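Local coordinates for Poly(A) RNA polymerase GLD2 (Rattus norvegicus, PDB 6LBK), which probably adds AMP from ATP to the 3' ends of selected cytoplasmic mRNAs and certain microRNAs, as a non-canonical, metal-dependent poly(A) polymerase, at residues 222-226 / 227-231; 93-96 / 97-101; 201-204 / 205-209; 231-234 / 235-239. The protein carries 1 engineered substitution. All blocks are in the same frame, centred on the assembly; numbering follows the deposited sequence.

The four contacts are all local, between residues close in sequence, within the catalytic core of the enzyme. Interactions 1 and 4 lie on one helix, 226-239, and share Leu231, their centres about 13 Å apart. Helix 200-213, which carries interaction 3, packs on both: Val204 CG2 lies 3.5 Å from Val233 CG1 in interaction 4, and Lys208 CE 3.9 Å from Val230 CG2 in interaction 1. Interaction 2 belongs to the palm, where the side chain of Val96 is about 4 Å from that of Asp111, a probable catalytic magnesium ligand. Lys208 NZ comes within 3.0 Å of Ser98 OG, bringing interactions 2 and 3 together beside the active site. Interaction 4 is remote from it.

Interaction 1: residues 222-226 / 227-231; sequences GTLSS and YSLVL
Ser225 and Ser228 face each other across the first turn of helix 226-239, with their hydroxyls, OG to OG, 2.9 Å apart in a hydrogen bond of unsettled direction. Ser225, the N-cap residue, holds OG between its backbone N and carbonyl carbon (chi1 67°), folded back over the start of the helix. Ser228 OG has a second partner, Thr337 OG1, so the serine pair ties the helix start to a loop. The main chain settles into regular helical bonding at once: Leu229 N donates to Ser225 O at 3.0 Å, almost straight at 166°, and Val230 N to Ser226 O at 2.9 Å. Ser226 OG makes a weak hydrogen bond to Asn217 OD1, while Tyr227 OH is satisfied by Glu330 OE2. One face of the Tyr227 ring carries Leu231 CD1, 4.0 Å above its centre. Apolar contact is slight, Leu224 CD1 reaching Leu229 CD2 at 4.2 Å, with the two side chains at about a right angle. The side chain of Ser226 is about 8 Å from that of Asp111, a probable magnesium ligand. Leu229 and Val230 lean on helix 200-213, Tyr227 and Val230 on Leu190 of helix 182-194, and Leu224 on Ile350 of helix 344-363.

Interaction 2: residues 93-96 / 97-101; sequences LFLV and GSSLN
Leu95, near the end of edge strand 91-96, packs against Ser99 and Leu100 of the turn that follows, where the chain enters the Gly-Ser motif of the nucleotidyltransferase fold. This signature precedes the aspartates Asp109 and Asp111, which probably bind the catalytic magnesium. From the strand the Leu95 side chain projects toward the turn. Its CB already makes contact, 3.8 Å from Leu100 CD2, and that same methyl lies 3.6 Å from Leu95 O, so one branch of Leu100 spans both the side chain and the carbonyl. Beyond CB, chi1 of -105° departs from a staggered value and carries CG toward Ser99. There the branches divide: CD1 stays farther off, whereas Leu95 CD2 approaches Ser99 CB to 3.8 Å and lies 4.0 Å from Ser99 OG. Leu95 also touches Leu112 of strand 110-116 and Lys73 of helix 67-85, which places its side chain between the sheet and that helix.

Val96 turns its side chain away from the loop, onto Asp111 and onto Ile184 and Thr187 of helix 182-194. The change of direction falls on Gly97, whose positive phi (82°) favours glycine; a side-chain carbon here would collide with Val96 O. Gly97 N is bound by Thr187 OG1. No hydrogen bond joins the strand residues to the turn, which is closed instead within itself: Gly97 O accepts from both Leu100 N at 2.9 Å and Asn101 N at 2.7 Å.

Interaction 3: residues 201-204 / 205-209; sequences RPLV and LVIKK
Leu203 and Ile207, one turn apart, are brought together by different choices of chi1. Leu203 sends CG away from its own N (chi1 -170°), while Ile207 places CG1 beside N (chi1 -73°) and, with chi2 extended at 178°, runs CD1 back along the helix. The two side chains cross obliquely, the Ile207 CD1 methyl meeting Leu203 CG at 3.5 Å and Leu203 CD2 at 3.7 Å. The methylene behind it, Ile207 CG1, rests 3.1 Å from Leu203 O. In the same turn Val206 CG1 comes equally near Leu203 O, at 3.1 Å, and also leans on Pro202 O.

These residues belong to helix 200-213 of the helical region beside the palm, and regular i to i+4 bonds carry its backbone, among them Val206 N to Pro202 O at 3.0 Å and Lys208 N to Val204 O at 2.8 Å. Ile207 reaches beyond the helix to Val233 of helix 226-239 and to Leu287 and Phe290 of helix 283-297. Shortening it to an alanine would probably leave Leu203 without its flanking methyl and open a gap before Val233 and Phe290. Lys208, by contrast, extends its chain away from this apolar face, and its NZ donates to Phe103 O on the side nearer the active site.

Interaction 4: residues 231-234 / 235-239; sequences LMVL and HYLQT
The carbonyl O of His235, a residue whose own N donates to Leu231 O at 2.9 Å, is gripped by Thr239 OG1 at 2.7 Å and by Gln238 N at 2.9 Å. These two donors come from opposite faces of the carbonyl plane, and Thr239 N adds a weak bond. Thr239 OG1 also lies above one face of the His235 ring, offset toward its rim, while His235 NE2 is hydrogen-bonded to Tyr293 OH. Earlier in the turn Tyr236 N reaches Met232 O at 2.8 Å, an oxygen that also accepts from Tyr294 OH of helix 283-297. Leu237 N makes a straighter bond to Val233 O (167°), and beside it the methyls Val233 CG1 and Leu237 CD1 stand loosely together, 4.4 Å apart. Gln238 N is bent away from Leu234 O, to which its bond is weak (122°), yet the side chain folds over that oxygen with CG 3.2 Å away. From there the chain, extended at chi2 176°, delivers NE2 to two loop carbonyls, Pro246 O and Val307 O. A leucine in its place would probably leave both carbonyls without this shared donor, so that the side-chain tie between the helix end and the two loops is lost. A bond to the third residue back beside a weakened one to the fourth is characteristic of the tightening last turn of an alpha-helix, here helix 226-239.

Interaction 1: residues 222-226 / 227-231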
loop_
_atom_site.group_PDB
_atom_site.type_symbol
_atom_site.label_atom_id
_atom_site.label_comp_id
_atom_site.label_asym_id
_atom_site.label_seq_id
_atom_site.Cartn_x
_atom_site.Cartn_y
_atom_site.Cartn_z
ATOM N N GLY A 222 -0.935 5.331 15.087
ATOM C CA GLY A 222 -1.641 6.590 14.939
ATOM C C GLY A 222 -1.399 7.388 13.663
ATOM O O GLY A 222 -2.077 8.402 13.463
ATOM N N THR A 223 -0.483 6.957 12.780
ATOM C CA THR A 223 -0.060 7.708 11.600
ATOM C C THR A 223 -0.591 7.086 10.300
ATOM O O THR A 223 -1.625 6.411 10.304
ATOM C CB THR A 223 1.467 7.836 11.631
ATOM O OG1 THR A 223 2.075 6.541 11.787
ATOM C CG2 THR A 223 1.916 8.783 12.752
ATOM N N LEU A 224 0.110 7.334 9.174
ATOM C CA LEU A 224 -0.434 7.011 7.851
ATOM C C LEU A 224 -0.192 5.562 7.448
ATOM O O LEU A 224 0.950 5.098 7.420
ATOM C CB LEU A 224 0.197 7.897 6.791
ATOM C CG LEU A 224 -0.057 9.388 6.833
ATOM C CD1 LEU A 224 0.929 10.013 5.910
ATOM C CD2 LEU A 224 -1.483 9.614 6.366
ATOM N N SER A 225 -1.249 4.875 7.041
ATOM C CA SER A 225 -1.070 3.523 6.546
ATOM C C SER A 225 -0.364 3.548 5.197
ATOM O O SER A 225 -0.436 4.530 4.453
ATOM C CB SER A 225 -2.414 2.800 6.415
ATOM O OG SER A 225 -3.212 3.380 5.405
ATOM N N SER A 226 0.324 2.441 4.891
ATOM C CA SER A 226 0.999 2.329 3.606
ATOM C C SER A 226 0.013 2.524 2.471
ATOM O O SER A 226 0.336 3.157 1.457
ATOM C CB SER A 226 1.662 0.966 3.491
ATOM O OG SER A 226 2.883 0.941 4.207
ATOM N N TYR A 227 -1.199 1.976 2.629
ATOM C CA TYR A 227 -2.233 2.116 1.610
ATOM C C TYR A 227 -2.653 3.572 1.451
ATOM O O TYR A 227 -2.880 4.037 0.327
ATOM C CB TYR A 227 -3.428 1.238 1.966
ATOM C CG TYR A 227 -4.494 1.070 0.899
ATOM C CD1 TYR A 227 -4.159 0.957 -0.447
ATOM C CD2 TYR A 227 -5.846 0.971 1.250
ATOM C CE1 TYR A 227 -5.144 0.770 -1.425
ATOM C CE2 TYR A 227 -6.836 0.786 0.286
ATOM C CZ TYR A 227 -6.474 0.679 -1.057
ATOM O OH TYR A 227 -7.451 0.479 -2.019
ATOM N N SER A 228 -2.771 4.306 2.564
ATOM C CA SER A 228 -3.078 5.730 2.467
ATOM C C SER A 228 -2.015 6.455 1.668
ATOM O O SER A 228 -2.327 7.229 0.759
ATOM C CB SER A 228 -3.184 6.343 3.851
ATOM O OG SER A 228 -4.335 5.860 4.508
ATOM N N LEU A 229 -0.743 6.190 1.975
ATOM C CA LEU A 229 0.348 6.836 1.251
ATOM C C LEU A 229 0.299 6.507 -0.230
ATOM O O LEU A 229 0.479 7.389 -1.069
ATOM C CB LEU A 229 1.696 6.416 1.820
ATOM C CG LEU A 229 2.367 7.213 2.908
ATOM C CD1 LEU A 229 3.612 6.462 3.209
ATOM C CD2 LEU A 229 2.694 8.613 2.410
ATOM N N VAL A 230 0.187 5.222 -0.563
ATOM C CA VAL A 230 0.127 4.796 -1.958
ATOM C C VAL A 230 -0.984 5.519 -2.669
ATOM O O VAL A 230 -0.828 5.948 -3.810
ATOM C CB VAL A 230 -0.050 3.262 -2.069
ATOM C CG1 VAL A 230 -0.191 2.872 -3.521
ATOM C CG2 VAL A 230 1.151 2.548 -1.476
ATOM N N LEU A 231 -2.128 5.646 -2.025
ATOM C CA LEU A 231 -3.238 6.360 -2.644
ATOM C C LEU A 231 -2.918 7.835 -2.764
ATOM O O LEU A 231 -3.383 8.485 -3.695
ATOM C CB LEU A 231 -4.531 6.143 -1.836
ATOM C CG LEU A 231 -5.186 4.743 -1.784
ATOM C CD1 LEU A 231 -6.497 4.738 -0.978
ATOM C CD2 LEU A 231 -5.436 4.147 -3.157
#

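Interaction 2: residues 93-96 / 97-101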
loop_
_atom_site.group_PDB
_atom_site.type_symbol
_atom_site.label_atom_id
_atom_site.label_comp_id
_atom_site.label_asym_id
_atom_site.label_seq_id
_atom_site.Cartn_x
_atom_site.Cartn_y
_atom_site.Cartn_z
ATOM N N LEU A 93 -6.513 -19.229 -0.194
ATOM C CA LEU A 93 -5.614 -18.288 0.465
ATOM C C LEU A 93 -4.940 -17.406 -0.584
ATOM O O LEU A 93 -4.249 -17.916 -1.481
ATOM C CB LEU A 93 -4.567 -19.058 1.262
ATOM C CG LEU A 93 -3.757 -18.280 2.280
ATOM C CD1 LEU A 93 -4.747 -17.559 3.122
ATOM C CD2 LEU A 93 -2.920 -19.255 3.101
ATOM N N PHE A 94 -5.118 -16.091 -0.468
ATOM C CA PHE A 94 -4.646 -15.144 -1.473
ATOM C C PHE A 94 -3.519 -14.286 -0.932
ATOM O O PHE A 94 -3.655 -13.695 0.148
ATOM C CB PHE A 94 -5.776 -14.231 -1.934
ATOM C CG PHE A 94 -6.745 -14.886 -2.840
ATOM C CD1 PHE A 94 -7.729 -15.721 -2.346
ATOM C CD2 PHE A 94 -6.701 -14.634 -4.192
ATOM C CE1 PHE A 94 -8.651 -16.303 -3.206
ATOM C CE2 PHE A 94 -7.607 -15.227 -5.061
ATOM C CZ PHE A 94 -8.586 -16.061 -4.571
ATOM N N LEU A 95 -2.439 -14.154 -1.704
ATOM C CA LEU A 95 -1.495 -13.074 -1.428
ATOM C C LEU A 95 -2.121 -11.761 -1.852
ATOM O O LEU A 95 -2.726 -11.681 -2.922
ATOM C CB LEU A 95 -0.180 -13.267 -2.169
ATOM C CG LEU A 95 0.993 -13.746 -1.304
ATOM C CD1 LEU A 95 2.280 -13.865 -2.106
ATOM C CD2 LEU A 95 1.191 -12.837 -0.132
ATOM N N VAL A 96 -2.012 -10.748 -0.989
ATOM C CA VAL A 96 -2.579 -9.421 -1.205
ATOM C C VAL A 96 -1.587 -8.356 -0.719
ATOM O O VAL A 96 -0.626 -8.645 -0.004
ATOM C CB VAL A 96 -3.927 -9.280 -0.464
ATOM C CG1 VAL A 96 -4.949 -10.227 -1.040
ATOM C CG2 VAL A 96 -3.740 -9.569 1.032
ATOM N N GLY A 97 -1.811 -7.106 -1.133
ATOM C CA GLY A 97 -1.020 -6.006 -0.604
ATOM C C GLY A 97 0.334 -5.829 -1.277
ATOM O O GLY A 97 0.520 -6.136 -2.461
ATOM N N SER A 98 1.301 -5.328 -0.489
ATOM C CA SER A 98 2.628 -5.014 -1.018
ATOM C C SER A 98 3.298 -6.203 -1.696
ATOM O O SER A 98 4.075 -6.017 -2.645
ATOM C CB SER A 98 3.508 -4.501 0.099
ATOM O OG SER A 98 2.947 -3.298 0.613
ATOM N N SER A 99 3.035 -7.428 -1.222
ATOM C CA SER A 99 3.655 -8.598 -1.835
ATOM C C SER A 99 3.279 -8.729 -3.300
ATOM O O SER A 99 4.096 -9.169 -4.114
ATOM C CB SER A 99 3.274 -9.851 -1.061
ATOM O OG SER A 99 3.652 -9.683 0.294
ATOM N N LEU A 100 2.104 -8.254 -3.681
ATOM C CA LEU A 100 1.662 -8.449 -5.048
ATOM C C LEU A 100 1.193 -7.188 -5.771
ATOM O O LEU A 100 1.100 -7.222 -7.000
ATOM C CB LEU A 100 0.541 -9.500 -5.059
ATOM C CG LEU A 100 0.715 -10.620 -6.064
ATOM C CD1 LEU A 100 2.153 -11.150 -6.081
ATOM C CD2 LEU A 100 -0.245 -11.697 -5.596
ATOM N N ASN A 101 0.964 -6.069 -5.079
ATOM C CA ASN A 101 0.441 -4.867 -5.729
ATOM C C ASN A 101 1.504 -4.072 -6.485
ATOM O O ASN A 101 1.208 -2.970 -6.942
ATOM C CB ASN A 101 -0.242 -3.949 -4.697
ATOM C CG ASN A 101 0.739 -3.317 -3.719
ATOM O OD1 ASN A 101 1.945 -3.318 -3.945
ATOM N ND2 ASN A 101 0.226 -2.828 -2.605
#

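Interaction 3: residues 201-204 / 205-209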
loop_
_atom_site.group_PDB
_atom_site.type_symbol
_atom_site.label_atom_id
_atom_site.label_comp_id
_atom_site.label_asym_id
_atom_site.label_seq_id
_atom_site.Cartn_x
_atom_site.Cartn_y
_atom_site.Cartn_z
ATOM N N ARG A 201 6.569 3.278 -9.421
ATOM C CA ARG A 201 7.134 2.386 -8.407
ATOM C C ARG A 201 8.347 2.983 -7.699
ATOM O O ARG A 201 8.399 2.906 -6.456
ATOM C CB ARG A 201 7.443 1.013 -9.016
ATOM C CG ARG A 201 6.174 0.132 -9.144
ATOM C CD ARG A 201 6.422 -1.172 -9.939
ATOM N NE ARG A 201 7.169 -2.155 -9.152
ATOM C CZ ARG A 201 8.369 -2.629 -9.471
ATOM N NH1 ARG A 201 8.975 -2.236 -10.584
ATOM N NH2 ARG A 201 8.971 -3.502 -8.679
ATOM N N PRO A 202 9.341 3.585 -8.389
ATOM C CA PRO A 202 10.437 4.242 -7.643
ATOM C C PRO A 202 9.964 5.335 -6.703
ATOM O O PRO A 202 10.459 5.453 -5.567
ATOM C CB PRO A 202 11.333 4.809 -8.758
ATOM C CG PRO A 202 11.069 3.931 -9.933
ATOM C CD PRO A 202 9.605 3.585 -9.842
ATOM N N LEU A 203 8.988 6.130 -7.138
ATOM C CA LEU A 203 8.513 7.214 -6.297
ATOM C C LEU A 203 7.811 6.666 -5.073
ATOM O O LEU A 203 8.062 7.103 -3.945
ATOM C CB LEU A 203 7.556 8.100 -7.081
ATOM C CG LEU A 203 7.259 9.364 -6.282
ATOM C CD1 LEU A 203 8.486 10.350 -6.426
ATOM C CD2 LEU A 203 5.917 10.030 -6.608
ATOM N N VAL A 204 6.921 5.698 -5.280
ATOM C CA VAL A 204 6.194 5.129 -4.158
ATOM C C VAL A 204 7.160 4.505 -3.160
ATOM O O VAL A 204 6.987 4.639 -1.942
ATOM C CB VAL A 204 5.143 4.129 -4.668
ATOM C CG1 VAL A 204 4.769 3.134 -3.581
ATOM C CG2 VAL A 204 3.887 4.881 -5.205
ATOM N N LEU A 205 8.209 3.843 -3.650
ATOM C CA LEU A 205 9.112 3.148 -2.738
ATOM C C LEU A 205 9.912 4.142 -1.897
ATOM O O LEU A 205 10.029 3.983 -0.671
ATOM C CB LEU A 205 10.035 2.206 -3.522
ATOM C CG LEU A 205 11.053 1.243 -2.882
ATOM C CD1 LEU A 205 12.124 1.884 -1.985
ATOM C CD2 LEU A 205 10.291 0.163 -2.135
ATOM N N VAL A 206 10.507 5.155 -2.539
ATOM C CA VAL A 206 11.278 6.126 -1.762
ATOM C C VAL A 206 10.373 6.835 -0.767
ATOM O O VAL A 206 10.779 7.142 0.357
ATOM C CB VAL A 206 11.991 7.135 -2.683
ATOM C CG1 VAL A 206 10.969 8.055 -3.407
ATOM C CG2 VAL A 206 12.969 7.954 -1.876
ATOM N N ILE A 207 9.117 7.055 -1.145
ATOM C CA ILE A 207 8.172 7.731 -0.272
ATOM C C ILE A 207 7.764 6.842 0.908
ATOM O O ILE A 207 7.645 7.321 2.045
ATOM C CB ILE A 207 6.985 8.189 -1.127
ATOM C CG1 ILE A 207 7.446 9.387 -1.994
ATOM C CG2 ILE A 207 5.818 8.519 -0.271
ATOM C CD1 ILE A 207 6.386 9.941 -2.945
ATOM N N LYS A 208 7.574 5.537 0.678
ATOM C CA LYS A 208 7.336 4.606 1.785
ATOM C C LYS A 208 8.520 4.592 2.750
ATOM O O LYS A 208 8.341 4.682 3.969
ATOM C CB LYS A 208 7.094 3.192 1.249
ATOM C CG LYS A 208 5.661 2.811 0.947
ATOM C CD LYS A 208 5.663 1.387 0.449
ATOM C CE LYS A 208 4.281 0.846 0.214
ATOM N NZ LYS A 208 4.258 -0.639 0.384
ATOM N N LYS A 209 9.744 4.459 2.223
ATOM C CA LYS A 209 10.911 4.474 3.106
ATOM C C LYS A 209 10.993 5.793 3.859
ATOM O O LYS A 209 11.302 5.820 5.054
ATOM C CB LYS A 209 12.209 4.224 2.326
ATOM C CG LYS A 209 12.332 2.827 1.680
ATOM C CD LYS A 209 12.257 1.724 2.742
ATOM C CE LYS A 209 12.397 0.330 2.155
ATOM N NZ LYS A 209 12.130 -0.734 3.178
#

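Interaction 4: residues 231-234 / 235-239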
loop_
_atom_site.group_PDB
_atom_site.type_symbol
_atom_site.label_atom_id
_atom_site.label_comp_id
_atom_site.label_asym_id
_atom_site.label_seq_id
_atom_site.Cartn_x
_atom_site.Cartn_y
_atom_site.Cartn_z
ATOM N N LEU A 231 -2.128 5.646 -2.025
ATOM C CA LEU A 231 -3.238 6.360 -2.644
ATOM C C LEU A 231 -2.918 7.835 -2.764
ATOM O O LEU A 231 -3.383 8.485 -3.695
ATOM C CB LEU A 231 -4.531 6.143 -1.836
ATOM C CG LEU A 231 -5.186 4.743 -1.784
ATOM C CD1 LEU A 231 -6.497 4.738 -0.978
ATOM C CD2 LEU A 231 -5.436 4.147 -3.157
ATOM N N MET A 232 -2.091 8.373 -1.863
ATOM C CA MET A 232 -1.758 9.791 -1.917
ATOM C C MET A 232 -0.747 10.085 -3.027
ATOM O O MET A 232 -0.875 11.083 -3.749
ATOM C CB MET A 232 -1.223 10.237 -0.570
ATOM C CG MET A 232 -2.289 10.451 0.494
ATOM S SD MET A 232 -1.544 10.503 2.158
ATOM C CE MET A 232 -0.487 11.931 2.081
ATOM N N VAL A 233 0.275 9.229 -3.152
ATOM C CA VAL A 233 1.188 9.290 -4.294
ATOM C C VAL A 233 0.405 9.191 -5.594
ATOM O O VAL A 233 0.598 10.000 -6.502
ATOM C CB VAL A 233 2.254 8.184 -4.206
ATOM C CG1 VAL A 233 3.191 8.259 -5.372
ATOM C CG2 VAL A 233 3.030 8.267 -2.935
ATOM N N LEU A 234 -0.458 8.164 -5.726
ATOM C CA LEU A 234 -1.234 8.010 -6.961
ATOM C C LEU A 234 -2.133 9.221 -7.215
ATOM O O LEU A 234 -2.270 9.662 -8.360
ATOM C CB LEU A 234 -2.067 6.716 -6.948
ATOM C CG LEU A 234 -1.440 5.310 -6.832
ATOM C CD1 LEU A 234 -2.501 4.270 -7.019
ATOM C CD2 LEU A 234 -0.331 5.066 -7.862
ATOM N N HIS A 235 -2.737 9.788 -6.167
ATOM C CA HIS A 235 -3.502 11.020 -6.329
ATOM C C HIS A 235 -2.616 12.172 -6.824
ATOM O O HIS A 235 -3.003 12.920 -7.736
ATOM C CB HIS A 235 -4.172 11.372 -5.009
ATOM C CG HIS A 235 -4.784 12.730 -4.993
ATOM N ND1 HIS A 235 -5.992 13.004 -5.588
ATOM C CD2 HIS A 235 -4.325 13.905 -4.509
ATOM C CE1 HIS A 235 -6.269 14.287 -5.450
ATOM N NE2 HIS A 235 -5.269 14.857 -4.804
ATOM N N TYR A 236 -1.430 12.347 -6.220
ATOM C CA TYR A 236 -0.521 13.405 -6.668
ATOM C C TYR A 236 -0.196 13.238 -8.147
ATOM O O TYR A 236 -0.209 14.214 -8.914
ATOM C CB TYR A 236 0.785 13.446 -5.832
ATOM C CG TYR A 236 1.830 14.433 -6.414
ATOM C CD1 TYR A 236 1.582 15.820 -6.467
ATOM C CD2 TYR A 236 3.049 13.974 -6.928
ATOM C CE1 TYR A 236 2.545 16.730 -7.038
ATOM C CE2 TYR A 236 3.998 14.875 -7.484
ATOM C CZ TYR A 236 3.733 16.232 -7.539
ATOM O OH TYR A 236 4.664 17.046 -8.084
ATOM N N LEU A 237 0.095 12.006 -8.562
ATOM C CA LEU A 237 0.357 11.731 -9.968
ATOM C C LEU A 237 -0.883 11.929 -10.830
ATOM O O LEU A 237 -0.748 12.212 -12.025
ATOM C CB LEU A 237 0.890 10.306 -10.129
ATOM C CG LEU A 237 2.232 9.924 -9.488
ATOM C CD1 LEU A 237 2.529 8.410 -9.712
ATOM C CD2 LEU A 237 3.378 10.811 -10.006
ATOM N N GLN A 238 -2.084 11.817 -10.253
ATOM C CA GLN A 238 -3.312 11.890 -11.039
ATOM C C GLN A 238 -3.763 13.312 -11.318
ATOM O O GLN A 238 -4.467 13.547 -12.304
ATOM C CB GLN A 238 -4.432 11.137 -10.326
ATOM C CG GLN A 238 -4.476 9.649 -10.614
ATOM C CD GLN A 238 -5.540 8.950 -9.793
ATOM O OE1 GLN A 238 -5.833 9.364 -8.669
ATOM N NE2 GLN A 238 -6.145 7.904 -10.357
ATOM N N THR A 239 -3.357 14.261 -10.485
ATOM C CA THR A 239 -3.857 15.624 -10.544
ATOM C C THR A 239 -2.820 16.643 -11.020
ATOM O O THR A 239 -3.113 17.847 -11.039
ATOM C CB THR A 239 -4.402 15.982 -9.166
ATOM O OG1 THR A 239 -3.465 15.523 -8.187
ATOM C CG2 THR A 239 -5.745 15.312 -8.932
#